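Local coordinates for protein 6-phospho-alpha-glucosidase (Merdibacter massiliensis, PDB 6VC6) that probably hydrolyses 6-phospho-alpha-glucosides as a family 4 glycosidase, with NAD and a manganese ion bound beside the sugar phosphate, at residues N28-E33 with M322-A327. Residues are numbered along the deposited sequence; the frame is centred on the assembly and turned at random.
Sequences NEFPME and MMIKVA
Glu29 OE1 meets the aliphatic chain of Lys325, not its ammonium group, at 3.3 Å from Lys325 CE. Lys325 NZ lies 4.4 Å from Glu29 OE1, beyond a salt bridge. The lysine bends at CG (chi2 -81°) and again near its end (chi4 48°), which leaves NZ pointing away from Glu29 OE1. Lys325 NZ has a long, weak ion pair with Glu321, and the carboxylate of Glu328 lies close to that of Glu29.

Beneath this charged pair the contact is apolar. Phe30 CG stands anti to the backbone N (chi1 -170°), which directs the ring at the helix. Ile324 CG2 rests against the base of the side chain, 3.9 Å from Phe30 CB. At the ring's far end, Ala327 CB is 3.8 Å from Phe30 CE1. Both methyls meet the ring obliquely. An alanine in place of Phe30 would probably leave Ala327 CB without the ring it packs on, strip Ile324 CG2 of its ring contact, and open a gap between loop and helix.

Ile324 also packs on Phe23 of helix 16-25, and Phe30 on Val6 of strand 4-9. The loop leading into strand 32-38 of the Rossmann-like nucleotide-binding fold is thus joined to helix 318-331. The Ile324 side chain is about 14 Å from bound NAD. Buried apolar groups hold the two parts together, while the Lys325 ammonium probably offsets some Glu29-Glu328 repulsion and adds little hold.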
loop_
_atom_site.group_PDB
_atom_site.type_symbol
_atom_site.label_atom_id
_atom_site.label_comp_id
_atom_site.label_asym_id
_atom_site.label_seq_id
_atom_site.Cartn_x
_atom_site.Cartn_y
_atom_site.Cartn_z
ATOM N N ASN A 28 17.349 0.403 -18.857
ATOM C CA ASN A 28 18.667 1.000 -18.682
ATOM C C ASN A 28 18.863 1.558 -17.279
ATOM O O ASN A 28 19.999 1.618 -16.794
ATOM C CB ASN A 28 18.888 2.098 -19.724
ATOM C CG ASN A 28 18.956 1.553 -21.138
ATOM O OD1 ASN A 28 19.311 0.394 -21.352
ATOM N ND2 ASN A 28 18.613 2.389 -22.113
ATOM N N GLU A 29 17.781 1.967 -16.613
ATOM C CA GLU A 29 17.890 2.458 -15.244
ATOM C C GLU A 29 18.061 1.326 -14.241
ATOM O O GLU A 29 18.723 1.508 -13.213
ATOM C CB GLU A 29 16.652 3.277 -14.873
ATOM C CG GLU A 29 16.423 4.515 -15.718
ATOM C CD GLU A 29 15.257 5.343 -15.211
ATOM O OE1 GLU A 29 14.547 4.872 -14.297
ATOM O OE2 GLU A 29 15.049 6.461 -15.727
ATOM N N PHE A 30 17.480 0.162 -14.519
ATOM C CA PHE A 30 17.447 -0.956 -13.576
ATOM C C PHE A 30 17.801 -2.232 -14.322
ATOM O O PHE A 30 16.921 -2.981 -14.765
ATOM C CB PHE A 30 16.073 -1.062 -12.909
ATOM C CG PHE A 30 16.020 -2.033 -11.767
ATOM C CD1 PHE A 30 16.794 -1.839 -10.635
ATOM C CD2 PHE A 30 15.182 -3.134 -11.819
ATOM C CE1 PHE A 30 16.741 -2.732 -9.580
ATOM C CE2 PHE A 30 15.123 -4.030 -10.770
ATOM C CZ PHE A 30 15.903 -3.829 -9.648
ATOM N N PRO A 31 19.094 -2.515 -14.485
ATOM C CA PRO A 31 19.510 -3.694 -15.261
ATOM C C PRO A 31 19.231 -4.978 -14.493
ATOM O O PRO A 31 19.689 -5.154 -13.363
ATOM C CB PRO A 31 21.012 -3.471 -15.468
ATOM C CG PRO A 31 21.423 -2.630 -14.305
ATOM C CD PRO A 31 20.246 -1.747 -13.981
HETATM N N MSE A 32 18.475 -5.876 -15.116
HETATM C CA MSE A 32 18.152 -7.155 -14.500
HETATM C C MSE A 32 18.699 -8.321 -15.309
HETATM O O MSE A 32 18.781 -8.259 -16.535
HETATM C CB MSE A 32 16.640 -7.312 -14.339
HETATM C CG MSE A 32 15.984 -6.238 -13.500
HETATM SE SE MSE A 32 14.098 -6.068 -13.936
HETATM C CE MSE A 32 13.475 -7.770 -13.225
ATOM N N GLU A 33 19.069 -9.390 -14.607
ATOM C CA GLU A 33 19.509 -10.612 -15.264
ATOM C C GLU A 33 18.475 -11.725 -15.196
ATOM O O GLU A 33 18.377 -12.523 -16.133
ATOM C CB GLU A 33 20.822 -11.102 -14.643
ATOM C CG GLU A 33 21.388 -12.361 -15.279
ATOM C CD GLU A 33 22.722 -12.123 -15.958
ATOM O OE1 GLU A 33 23.203 -10.971 -15.938
ATOM O OE2 GLU A 33 23.288 -13.089 -16.512
HETATM N N MSE A 322 7.347 3.291 -9.157
HETATM C CA MSE A 322 7.841 3.799 -7.893
HETATM C C MSE A 322 8.610 2.739 -7.121
HETATM O O MSE A 322 9.600 3.041 -6.461
HETATM C CB MSE A 322 6.713 4.311 -7.017
HETATM C CG MSE A 322 7.262 5.006 -5.802
HETATM SE SE MSE A 322 5.919 5.892 -4.742
HETATM C CE MSE A 322 5.719 4.515 -3.392
HETATM N N MSE A 323 8.133 1.501 -7.181
HETATM C CA MSE A 323 8.828 0.404 -6.519
HETATM C C MSE A 323 10.167 0.152 -7.200
HETATM O O MSE A 323 11.161 -0.143 -6.536
HETATM C CB MSE A 323 7.985 -0.878 -6.517
HETATM C CG MSE A 323 8.686 -2.050 -5.833
HETATM SE SE MSE A 323 7.525 -3.513 -5.257
HETATM C CE MSE A 323 7.057 -2.878 -3.476
ATOM N N ILE A 324 10.193 0.273 -8.529
ATOM C CA ILE A 324 11.453 0.118 -9.252
ATOM C C ILE A 324 12.410 1.246 -8.895
ATOM O O ILE A 324 13.608 1.019 -8.689
ATOM C CB ILE A 324 11.206 0.049 -10.770
ATOM C CG1 ILE A 324 10.352 -1.170 -11.121
ATOM C CG2 ILE A 324 12.531 -0.006 -11.520
ATOM C CD1 ILE A 324 9.919 -1.200 -12.567
ATOM N N LYS A 325 11.899 2.477 -8.808
ATOM C CA LYS A 325 12.745 3.603 -8.422
ATOM C C LYS A 325 13.263 3.434 -7.000
ATOM O O LYS A 325 14.392 3.833 -6.692
ATOM C CB LYS A 325 11.974 4.916 -8.561
ATOM C CG LYS A 325 11.624 5.289 -9.994
ATOM C CD LYS A 325 12.798 5.936 -10.706
ATOM C CE LYS A 325 12.463 6.223 -12.161
ATOM N NZ LYS A 325 11.140 6.892 -12.304
ATOM N N VAL A 326 12.451 2.847 -6.118
ATOM C CA VAL A 326 12.916 2.545 -4.767
ATOM C C VAL A 326 14.042 1.521 -4.814
ATOM O O VAL A 326 15.045 1.642 -4.099
ATOM C CB VAL A 326 11.743 2.064 -3.891
ATOM C CG1 VAL A 326 12.256 1.403 -2.621
ATOM C CG2 VAL A 326 10.827 3.228 -3.547
ATOM N N ALA A 327 13.901 0.503 -5.667
ATOM C CA ALA A 327 14.963 -0.485 -5.821
ATOM C C ALA A 327 16.221 0.142 -6.410
ATOM O O ALA A 327 17.339 -0.250 -6.057
ATOM C CB ALA A 327 14.481 -1.644 -6.693
#